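Local structure of uncharacterized protein (Streptococcus mutans, 4R0J) at residues G50-K54 / P55-N59; I126-R129 / S130-G134; E152-Q155 / E156-E159. The protein probably cleaves precursor CRISPR RNA as a Cas5-family endonuclease of subtype I-C, helping to make the guide RNAs of a bacterial antiviral defence system. All coordinates share one frame; numbering follows the deposited sequence. Where two conformers were deposited one is given.

Interaction 1: residues G50-K54 / P55-N59; sequences GIYHK and PTFTN
Y52, H53 and F57 form an aromatic cluster at the turn that carries the chain from helix 41-51 into strand 57-66. F57 is the common partner. Its CB leaves the strand with CG wedged between the backbone N and the carbonyl carbon (chi1 64°), which lays the ring over the preceding loop. K54 O lies over the centre of one face of the F57 ring, 3.8 Å from its plane, so CG and CD2 both come near it. CD1 and CE1 face the imidazole, with F57 CE1 3.7 Å from H53 CD2; the H53 edge is directed at the F57 face in an offset edge-to-face pair. CE2 and CZ reach Y52, where F57 CZ comes within 3.5 Å of Y52 CE2, over one face of the tyrosine but toward its rim. The two planes are inclined at 53°, an oblique pair.

Polar bonds close the turn around the rings. F57 N donates to K54 O (3.0 Å), and H53 NE2 gives a bent bond to F57 O (2.8 Å, 134° at the hydrogen). The phenol of Y52 goes on to H123 ND1 on helix 120-132, and T56 OG1 to D117. N59 ND2 is shared between D49 OD1 on helix 41-51 and Y52 O (3.1 Å), the latter met in the carbonyl plane.

Interaction 2: residues I126-R129 / S130-G134; sequences IMER and SIRKG. With SO4 (sulfate ion), chain D.
From I126 to K133 the backbone keeps the i to i+4 bonds of an alpha helix, such as I131 N to M127 O at 2.9 Å, and G134, with positive phi, ends it in a Schellman motif. I126 O takes two bonds, from S130 N and from S130 OG (2.6 Å), which arrive on opposite faces of its carbonyl plane; the hydroxyl, turned beside its own backbone N (chi1 -63°), is thus satisfied within the helix. In one of two deposited R132 conformers, E128 and R132 run side by side, the carboxylate stacked on the guanidinium with planes 28° apart and E128 OE2 over its face, 3.2 Å from R132 NH1, a salt bridge of charges alone. E128 OE1 also pairs with R9, and R132 NE with E152 OE1. R129 bends at chi2 and chi3 to meet a sulfate, probably from the crystallisation liquor: NE donates almost straight to O2 (3.1 Å) and NH2 more weakly to O3. On the buried side, selenomethionine M127 CG packs against I131 CD1 at 4.1 Å. Both side chains rest on F11 of strand 11-17 and I51 of helix 41-51, and M127 also touches F57 and N59 of strand 57-66.

Interaction 3: residues E152-Q155 / E156-E159; sequences EISQ and EEYE
S154 and E157 reach back toward each other's backbone across the first turn of helix 155-160. The serine hydroxyl lies between its own backbone N and carbonyl carbon (chi1 70°), which turns it toward the helix, and S154 OG accepts from E157 N at 2.9 Å. In return the glutamate extends beyond CG back along the chain, and its OE1 takes the S154 N-H at 3.0 Å, a nearly straight bond of 167° that uses the anti lone pair, on the side away from OE2. The same oxygen lies against I153, 3.6 Å from its CB, where the two side chains cross at a slant.

This reciprocal pair is a capping box, with S154 as N-cap, formed where the chain leaves strand 147-152 and starts the short helix. It gives partners to two N-H groups, one before the helix and one in its first turn. The glutamate's negative charge near the N-terminal end probably also suits the helix dipole.

Around the turn, Q155 and E159 cross on the outside with the amide and carboxylate planes 84° apart, almost perpendicular. Q155 NE2 donates to E159 OE2 at 2.9 Å, and it meets that oxygen from above the carboxylate plane. The extended Q155 chain brings NE2 there, with the oxygen tilted out of the plane of the amide.

Inward, I153 CD1 sits at the edge of the Y158 ring, close to its plane, and 3.9 Å from Y158 CB. I153 and Y158 both pack on L100 of strand 97-107; the tyrosine ring also meets Y12 and makes a cation-pi contact with K65, and its hydroxyl is hydrogen-bonded to E63 OE1.

How the interactions relate
Helix 120-132, which carries interaction 2, touches both of the others. Against interaction 1 the joint is packing: I126 CG2 lies 3.4 Å from Y52 CZ, and M127 CE lies against both N59 OD1 (3.4 Å) and Y52 O (3.5 Å). Toward interaction 3 a salt bridge, R132 NE to E152 OE1 at 2.9 Å, is joined by packing of I131 CG2 on E152 CB; R132 thus deals with two glutamates. Interactions 1 and 3 do not touch; their centres are about 21 Å apart and their nearest atoms about 8 Å. The R129 sulfate belongs to interaction 2; a different sulfate lies about 6 Å from the K54 side chain, both probably from the crystallisation liquor.

Interaction 1: residues G50-K54 / P55-N59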
ATOM      1  N   GLY A  50      -7.931  -3.307  -3.840  1.00 24.73           N
ATOM      2  CA  GLY A  50      -8.520  -3.133  -5.162  1.00 26.67           C
ATOM      3  C   GLY A  50      -8.190  -4.281  -6.105  1.00 26.36           C
ATOM      4  O   GLY A  50      -8.952  -4.599  -7.018  1.00 31.44           O
ATOM      5  N   ILE A  51      -7.044  -4.919  -5.884  1.00 22.57           N
ATOM      6  CA  ILE A  51      -6.655  -6.076  -6.671  1.00 21.96           C
ATOM      7  C   ILE A  51      -7.596  -7.231  -6.350  1.00 28.09           C
ATOM      8  O   ILE A  51      -8.141  -7.868  -7.257  1.00 28.16           O
ATOM      9  CB  ILE A  51      -5.186  -6.489  -6.359  1.00 24.80           C
ATOM     10  CG1 ILE A  51      -4.239  -5.388  -6.836  1.00 27.37           C
ATOM     11  CG2 ILE A  51      -4.854  -7.844  -6.991  1.00 30.16           C
ATOM     12  CD1 ILE A  51      -2.742  -5.659  -6.541  1.00 26.91           C
ATOM     13  N   TYR A  52      -7.793  -7.488  -5.057  1.00 26.63           N
ATOM     14  CA  TYR A  52      -8.716  -8.535  -4.596  1.00 25.78           C
ATOM     15  C   TYR A  52      -8.894  -8.444  -3.087  1.00 27.68           C
ATOM     16  O   TYR A  52      -7.914  -8.407  -2.336  1.00 25.82           O
ATOM     17  CB  TYR A  52      -8.170  -9.927  -4.948  1.00 30.49           C
ATOM     18  CG  TYR A  52      -8.972 -11.109  -4.412  1.00 28.56           C
ATOM     19  CD1 TYR A  52     -10.366 -11.174  -4.550  1.00 27.61           C
ATOM     20  CD2 TYR A  52      -8.327 -12.188  -3.805  1.00 29.15           C
ATOM     21  CE1 TYR A  52     -11.078 -12.256  -4.080  1.00 31.17           C
ATOM     22  CE2 TYR A  52      -9.038 -13.282  -3.334  1.00 27.29           C
ATOM     23  CZ  TYR A  52     -10.419 -13.305  -3.468  1.00 28.52           C
ATOM     24  OH  TYR A  52     -11.142 -14.385  -3.003  1.00 32.31           O
ATOM     25  N   HIS A  53     -10.141  -8.391  -2.640  1.00 24.85           N
ATOM     26  CA  HIS A  53     -10.402  -8.478  -1.216  1.00 26.81           C
ATOM     27  C   HIS A  53     -11.764  -9.098  -0.951  1.00 28.61           C
ATOM     28  O   HIS A  53     -12.708  -8.896  -1.710  1.00 31.37           O
ATOM     29  CB  HIS A  53     -10.307  -7.118  -0.522  1.00 30.12           C
ATOM     30  CG  HIS A  53     -10.405  -7.213   0.971  1.00 45.49           C
ATOM     31  ND1 HIS A  53     -11.298  -6.471   1.714  1.00 58.17           N
ATOM     32  CD2 HIS A  53      -9.743  -8.003   1.855  1.00 33.40           C
ATOM     33  CE1 HIS A  53     -11.164  -6.776   2.993  1.00 54.95           C
ATOM     34  NE2 HIS A  53     -10.225  -7.702   3.105  1.00 42.14           N
ATOM     35  N   LYS A  54     -11.827  -9.888   0.112  1.00 27.38           N
ATOM     36  CA  LYS A  54     -13.087 -10.414   0.649  1.00 25.68           C
ATOM     37  C   LYS A  54     -12.923 -10.297   2.152  1.00 31.06           C
ATOM     38  O   LYS A  54     -11.811 -10.453   2.658  1.00 31.02           O
ATOM     39  CB  LYS A  54     -13.271 -11.878   0.268  1.00 34.77           C
ATOM     40  CG  LYS A  54     -13.488 -12.140  -1.214  1.00 37.91           C
ATOM     41  CD  LYS A  54     -14.793 -11.520  -1.705  1.00 39.74           C
ATOM     42  CE  LYS A  54     -15.166 -12.053  -3.082  1.00 47.08           C
ATOM     43  NZ  LYS A  54     -16.486 -11.534  -3.541  1.00 50.37           N
ATOM     44  N   PRO A  55     -14.011 -10.022   2.879  1.00 27.62           N
ATOM     45  CA  PRO A  55     -13.867  -9.835   4.331  1.00 31.57           C
ATOM     46  C   PRO A  55     -13.437 -11.119   5.059  1.00 30.25           C
ATOM     47  O   PRO A  55     -13.097 -11.081   6.247  1.00 29.46           O
ATOM     48  CB  PRO A  55     -15.273  -9.408   4.775  1.00 31.55           C
ATOM     49  CG  PRO A  55     -16.183  -9.838   3.661  1.00 37.88           C
ATOM     50  CD  PRO A  55     -15.371  -9.720   2.407  1.00 31.37           C
ATOM     51  N   THR A  56     -13.429 -12.236   4.345  1.00 23.83           N
ATOM     52  CA  THR A  56     -12.938 -13.494   4.916  1.00 27.37           C
ATOM     53  C   THR A  56     -11.493 -13.323   5.368  1.00 29.02           C
ATOM     54  O   THR A  56     -11.075 -13.893   6.381  1.00 27.62           O
ATOM     55  CB  THR A  56     -12.984 -14.638   3.889  1.00 28.48           C
ATOM     56  OG1 THR A  56     -14.324 -14.770   3.384  1.00 31.37           O
ATOM     57  CG2 THR A  56     -12.554 -15.972   4.534  1.00 30.23           C
ATOM     58  N   PHE A  57     -10.742 -12.534   4.602  1.00 23.65           N
ATOM     59  CA  PHE A  57      -9.309 -12.361   4.838  1.00 23.85           C
ATOM     60  C   PHE A  57      -8.906 -10.899   4.931  1.00 30.34           C
ATOM     61  O   PHE A  57      -9.680 -10.001   4.593  1.00 28.18           O
ATOM     62  CB  PHE A  57      -8.475 -13.123   3.787  1.00 27.70           C
ATOM     63  CG  PHE A  57      -8.641 -12.621   2.376  1.00 26.90           C
ATOM     64  CD1 PHE A  57      -7.895 -11.536   1.919  1.00 29.08           C
ATOM     65  CD2 PHE A  57      -9.498 -13.253   1.489  1.00 30.64           C
ATOM     66  CE1 PHE A  57      -8.031 -11.075   0.620  1.00 28.06           C
ATOM     67  CE2 PHE A  57      -9.635 -12.797   0.180  1.00 28.70           C
ATOM     68  CZ  PHE A  57      -8.899 -11.705  -0.254  1.00 28.56           C
ATOM     69  N   THR A  58      -7.696 -10.676   5.428  1.00 27.21           N
ATOM     70  CA  THR A  58      -7.138  -9.354   5.580  1.00 25.04           C
ATOM     71  C   THR A  58      -5.809  -9.302   4.836  1.00 24.07           C
ATOM     72  O   THR A  58      -4.903 -10.094   5.111  1.00 27.72           O
ATOM     73  CB  THR A  58      -6.890  -9.029   7.065  1.00 29.39           C
ATOM     74  OG1 THR A  58      -8.138  -9.068   7.778  1.00 35.78           O
ATOM     75  CG2 THR A  58      -6.244  -7.640   7.211  1.00 32.77           C
ATOM     76  N   ASN A  59      -5.698  -8.368   3.897  1.00 25.83           N
ATOM     77  CA  ASN A  59      -4.438  -8.147   3.206  1.00 24.88           C
ATOM     78  C   ASN A  59      -3.491  -7.401   4.124  1.00 25.24           C
ATOM     79  O   ASN A  59      -3.891  -6.445   4.791  1.00 28.40           O
ATOM     80  CB  ASN A  59      -4.655  -7.346   1.929  1.00 27.34           C
ATOM     81  CG  ASN A  59      -5.283  -8.167   0.840  1.00 27.10           C
ATOM     82  OD1 ASN A  59      -4.958  -9.340   0.672  1.00 29.90           O
ATOM     83  ND2 ASN A  59      -6.207  -7.568   0.108  1.00 25.24           N
TER

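Interaction 2: residues I126-R129 / S130-G134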
ATOM      1  N   ILE A 126      -7.165 -17.165  -6.562  1.00 38.45           N
ATOM      2  CA  ILE A 126      -7.838 -15.953  -6.999  1.00 38.46           C
ATOM      3  C   ILE A 126      -6.932 -14.722  -6.879  1.00 34.69           C
ATOM      4  O   ILE A 126      -6.939 -13.853  -7.753  1.00 39.37           O
ATOM      5  CB  ILE A 126      -9.143 -15.722  -6.223  1.00 35.31           C
ATOM      6  CG1 ILE A 126     -10.131 -16.862  -6.499  1.00 43.63           C
ATOM      7  CG2 ILE A 126      -9.742 -14.369  -6.600  1.00 35.09           C
ATOM      8  CD1 ILE A 126     -11.380 -16.827  -5.633  1.00 41.04           C
HETATM    9  N   MSE A 127      -6.153 -14.643  -5.800  1.00 32.41           N
HETATM   10  CA  MSE A 127      -5.236 -13.514  -5.625  1.00 33.16           C
HETATM   11  C   MSE A 127      -4.217 -13.498  -6.748  1.00 33.94           C
HETATM   12  O   MSE A 127      -3.986 -12.469  -7.384  1.00 33.11           O
HETATM   13  CB  MSE A 127      -4.525 -13.575  -4.274  1.00 35.98           C
HETATM   14  CG  MSE A 127      -3.537 -12.451  -4.057  1.00 32.08           C
HETATM   15 SE   MSE A 127      -4.378 -10.683  -4.129  0.67 34.94          SE
HETATM   16  CE  MSE A 127      -5.247 -10.686  -2.397  1.00 32.77           C
ATOM     17  N   GLU A 128      -3.620 -14.653  -6.990  1.00 35.07           N
ATOM     18  CA  GLU A 128      -2.615 -14.787  -8.031  1.00 42.34           C
ATOM     19  C   GLU A 128      -3.193 -14.349  -9.373  1.00 40.07           C
ATOM     20  O   GLU A 128      -2.599 -13.535 -10.083  1.00 42.26           O
ATOM     21  CB  GLU A 128      -2.128 -16.234  -8.088  1.00 43.37           C
ATOM     22  CG  GLU A 128      -1.146 -16.532  -9.186  1.00 50.38           C
ATOM     23  CD  GLU A 128      -0.600 -17.944  -9.080  1.00 71.51           C
ATOM     24  OE1 GLU A 128       0.242 -18.184  -8.188  1.00 74.72           O
ATOM     25  OE2 GLU A 128      -1.026 -18.815  -9.873  1.00 78.67           O
ATOM     26  N   ARG A 129      -4.365 -14.877  -9.705  1.00 42.42           N
ATOM     27  CA  ARG A 129      -5.047 -14.529 -10.944  1.00 40.22           C
ATOM     28  C   ARG A 129      -5.376 -13.039 -10.991  1.00 42.97           C
ATOM     29  O   ARG A 129      -5.258 -12.402 -12.032  1.00 37.48           O
ATOM     30  CB  ARG A 129      -6.331 -15.353 -11.076  1.00 43.69           C
ATOM     31  CG  ARG A 129      -6.614 -15.861 -12.475  1.00 57.10           C
ATOM     32  CD  ARG A 129      -7.294 -17.225 -12.418  1.00 64.87           C
ATOM     33  NE  ARG A 129      -8.329 -17.277 -11.386  1.00 59.58           N
ATOM     34  CZ  ARG A 129      -8.572 -18.339 -10.620  1.00 63.25           C
ATOM     35  NH1 ARG A 129      -7.855 -19.447 -10.765  1.00 64.05           N
ATOM     36  NH2 ARG A 129      -9.533 -18.293  -9.707  1.00 64.06           N
ATOM     37  N   SER A 130      -5.781 -12.486  -9.850  1.00 38.11           N
ATOM     38  CA  SER A 130      -6.174 -11.082  -9.768  1.00 35.98           C
ATOM     39  C   SER A 130      -5.020 -10.106  -9.993  1.00 34.16           C
ATOM     40  O   SER A 130      -5.183  -9.106 -10.690  1.00 30.09           O
ATOM     41  CB  SER A 130      -6.851 -10.804  -8.428  1.00 29.94           C
ATOM     42  OG  SER A 130      -8.038 -11.572  -8.321  1.00 32.74           O
ATOM     43  N   ILE A 131      -3.859 -10.381  -9.398  1.00 31.20           N
ATOM     44  CA  ILE A 131      -2.693  -9.557  -9.655  1.00 29.69           C
ATOM     45  C   ILE A 131      -2.308  -9.677 -11.125  1.00 32.69           C
ATOM     46  O   ILE A 131      -2.002  -8.680 -11.781  1.00 33.22           O
ATOM     47  CB  ILE A 131      -1.486  -9.970  -8.792  1.00 36.15           C
ATOM     48  CG1 ILE A 131      -1.851  -9.976  -7.303  1.00 30.87           C
ATOM     49  CG2 ILE A 131      -0.284  -9.058  -9.074  1.00 34.89           C
ATOM     50  CD1 ILE A 131      -0.770 -10.638  -6.436  1.00 34.67           C
ATOM     51  N   ARG A 132      -2.329 -10.904 -11.632  1.00 36.66           N
ATOM     52  CA  ARG A 132      -1.912 -11.169 -13.005  0.54 41.79           C
ATOM     53  C   ARG A 132      -2.725 -10.391 -14.038  1.00 42.37           C
ATOM     54  O   ARG A 132      -2.174  -9.907 -15.031  1.00 45.45           O
ATOM     55  CB  ARG A 132      -1.949 -12.671 -13.296  0.54 47.64           C
ATOM     56  CG  ARG A 132      -0.833 -13.443 -12.605  0.54 52.98           C
ATOM     57  CD  ARG A 132      -0.959 -14.944 -12.798  0.54 55.76           C
ATOM     58  NE  ARG A 132       0.244 -15.642 -12.353  0.54 51.31           N
ATOM     59  CZ  ARG A 132       0.397 -16.961 -12.383  0.54 61.02           C
ATOM     60  NH1 ARG A 132      -0.587 -17.733 -12.830  0.54 65.59           N
ATOM     61  NH2 ARG A 132       1.530 -17.510 -11.963  0.54 64.22           N
ATOM     62  N   LYS A 133      -4.029 -10.263 -13.804  1.00 46.72           N
ATOM     63  CA  LYS A 133      -4.891  -9.592 -14.773  1.00 42.53           C
ATOM     64  C   LYS A 133      -4.991  -8.088 -14.553  1.00 39.70           C
ATOM     65  O   LYS A 133      -5.691  -7.394 -15.287  1.00 43.26           O
ATOM     66  CB  LYS A 133      -6.282 -10.232 -14.813  1.00 42.10           C
ATOM     67  CG  LYS A 133      -7.172  -9.943 -13.617  1.00 50.37           C
ATOM     68  CD  LYS A 133      -8.528 -10.635 -13.816  1.00 55.83           C
ATOM     69  CE  LYS A 133      -9.500 -10.391 -12.672  1.00 55.60           C
ATOM     70  NZ  LYS A 133     -10.796 -11.103 -12.917  1.00 57.71           N
ATOM     71  N   GLY A 134      -4.284  -7.587 -13.547  1.00 35.30           N
ATOM     72  CA  GLY A 134      -4.237  -6.162 -13.305  1.00 30.74           C
ATOM     73  C   GLY A 134      -5.251  -5.711 -12.270  1.00 30.00           C
ATOM     74  O   GLY A 134      -5.485  -4.519 -12.108  1.00 33.59           O
TER
HETATM   75  S   SO4 D 303     -11.711 -15.487 -10.720  0.79103.27           S
HETATM   76  O1  SO4 D 303     -12.532 -14.927  -9.651  0.79105.45           O
HETATM   77  O2  SO4 D 303     -10.344 -14.987 -10.602  0.79102.14           O
HETATM   78  O3  SO4 D 303     -11.705 -16.942 -10.614  0.79103.26           O
HETATM   79  O4  SO4 D 303     -12.261 -15.090 -12.014  0.79106.08           O

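Interaction 3: residues E152-Q155 / E156-E159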
ATOM      1  N   GLU A 152       1.861  -8.494 -12.091  1.00 37.42           N
ATOM      2  CA  GLU A 152       2.533  -9.376 -11.145  1.00 40.17           C
ATOM      3  C   GLU A 152       4.019  -9.453 -11.448  1.00 38.70           C
ATOM      4  O   GLU A 152       4.425  -9.507 -12.608  1.00 46.47           O
ATOM      5  CB  GLU A 152       1.921 -10.785 -11.141  1.00 47.30           C
ATOM      6  CG  GLU A 152       2.425 -11.654  -9.976  1.00 55.82           C
ATOM      7  CD  GLU A 152       1.771 -13.032  -9.905  1.00 66.94           C
ATOM      8  OE1 GLU A 152       1.849 -13.781 -10.904  1.00 71.47           O
ATOM      9  OE2 GLU A 152       1.188 -13.368  -8.844  1.00 58.70           O
ATOM     10  N   ILE A 153       4.828  -9.436 -10.396  1.00 32.07           N
ATOM     11  CA  ILE A 153       6.252  -9.700 -10.542  1.00 37.15           C
ATOM     12  C   ILE A 153       6.634 -10.880  -9.662  1.00 43.84           C
ATOM     13  O   ILE A 153       5.907 -11.235  -8.739  1.00 41.50           O
ATOM     14  CB  ILE A 153       7.101  -8.488 -10.154  1.00 37.91           C
ATOM     15  CG1 ILE A 153       6.744  -8.021  -8.744  1.00 36.26           C
ATOM     16  CG2 ILE A 153       6.907  -7.362 -11.155  1.00 39.06           C
ATOM     17  CD1 ILE A 153       7.698  -6.975  -8.190  1.00 38.94           C
ATOM     18  N   SER A 154       7.779 -11.482  -9.956  1.00 42.36           N
ATOM     19  CA  SER A 154       8.288 -12.600  -9.174  1.00 48.58           C
ATOM     20  C   SER A 154       9.065 -12.072  -7.975  1.00 45.26           C
ATOM     21  O   SER A 154       9.432 -10.900  -7.939  1.00 39.87           O
ATOM     22  CB  SER A 154       9.214 -13.456 -10.028  1.00 46.09           C
ATOM     23  OG  SER A 154      10.416 -12.761 -10.301  1.00 49.39           O
ATOM     24  N   GLN A 155       9.314 -12.935  -6.997  1.00 42.61           N
ATOM     25  CA  GLN A 155      10.142 -12.554  -5.860  1.00 40.69           C
ATOM     26  C   GLN A 155      11.522 -12.123  -6.348  1.00 38.65           C
ATOM     27  O   GLN A 155      12.109 -11.182  -5.827  1.00 37.82           O
ATOM     28  CB  GLN A 155      10.288 -13.723  -4.887  1.00 43.98           C
ATOM     29  CG  GLN A 155      11.101 -13.377  -3.653  1.00 49.34           C
ATOM     30  CD  GLN A 155      11.347 -14.579  -2.766  1.00 57.90           C
ATOM     31  OE1 GLN A 155      10.753 -15.639  -2.959  1.00 58.78           O
ATOM     32  NE2 GLN A 155      12.230 -14.420  -1.786  1.00 60.94           N
ATOM     33  N   GLU A 156      12.027 -12.835  -7.352  1.00 42.20           N
ATOM     34  CA  GLU A 156      13.324 -12.538  -7.950  1.00 44.04           C
ATOM     35  C   GLU A 156      13.317 -11.125  -8.508  1.00 41.14           C
ATOM     36  O   GLU A 156      14.248 -10.352  -8.292  1.00 40.86           O
ATOM     37  CB  GLU A 156      13.634 -13.554  -9.057  1.00 51.09           C
ATOM     38  CG  GLU A 156      14.642 -13.084 -10.099  1.00 68.80           C
ATOM     39  CD  GLU A 156      16.073 -13.388  -9.713  1.00 85.49           C
ATOM     40  OE1 GLU A 156      16.529 -12.887  -8.663  1.00 87.49           O
ATOM     41  OE2 GLU A 156      16.742 -14.135 -10.463  1.00 91.50           O
ATOM     42  N   GLU A 157      12.246 -10.778  -9.214  1.00 38.84           N
ATOM     43  CA  GLU A 157      12.104  -9.424  -9.748  1.00 39.21           C
ATOM     44  C   GLU A 157      11.970  -8.388  -8.635  1.00 36.70           C
ATOM     45  O   GLU A 157      12.620  -7.349  -8.661  1.00 36.35           O
ATOM     46  CB  GLU A 157      10.931  -9.346 -10.725  1.00 39.29           C
ATOM     47  CG  GLU A 157      11.261  -9.929 -12.093  1.00 50.20           C
ATOM     48  CD  GLU A 157      10.054 -10.061 -13.001  1.00 60.09           C
ATOM     49  OE1 GLU A 157       8.971 -10.441 -12.511  1.00 52.07           O
ATOM     50  OE2 GLU A 157      10.193  -9.792 -14.214  1.00 70.88           O
ATOM     51  N   TYR A 158      11.125  -8.670  -7.652  1.00 34.97           N
ATOM     52  CA  TYR A 158      10.993  -7.770  -6.515  1.00 34.51           C
ATOM     53  C   TYR A 158      12.359  -7.446  -5.900  1.00 36.93           C
ATOM     54  O   TYR A 158      12.621  -6.309  -5.506  1.00 33.54           O
ATOM     55  CB  TYR A 158      10.079  -8.382  -5.460  1.00 29.59           C
ATOM     56  CG  TYR A 158       9.918  -7.511  -4.239  1.00 32.46           C
ATOM     57  CD1 TYR A 158       9.042  -6.431  -4.250  1.00 32.71           C
ATOM     58  CD2 TYR A 158      10.642  -7.766  -3.075  1.00 35.40           C
ATOM     59  CE1 TYR A 158       8.888  -5.629  -3.137  1.00 31.03           C
ATOM     60  CE2 TYR A 158      10.490  -6.967  -1.953  1.00 36.35           C
ATOM     61  CZ  TYR A 158       9.609  -5.898  -1.996  1.00 33.02           C
ATOM     62  OH  TYR A 158       9.442  -5.093  -0.893  1.00 36.07           O
ATOM     63  N   GLU A 159      13.224  -8.454  -5.827  1.00 36.84           N
ATOM     64  CA  GLU A 159      14.547  -8.301  -5.220  1.00 39.86           C
ATOM     65  C   GLU A 159      15.584  -7.637  -6.131  1.00 45.65           C
ATOM     66  O   GLU A 159      16.553  -7.062  -5.640  1.00 52.29           O
ATOM     67  CB  GLU A 159      15.076  -9.660  -4.737  1.00 45.34           C
ATOM     68  CG  GLU A 159      14.308 -10.234  -3.554  1.00 49.60           C
ATOM     69  CD  GLU A 159      14.637 -11.689  -3.283  1.00 64.15           C
ATOM     70  OE1 GLU A 159      15.440 -12.273  -4.044  1.00 71.04           O
ATOM     71  OE2 GLU A 159      14.086 -12.249  -2.310  1.00 66.70           O
TER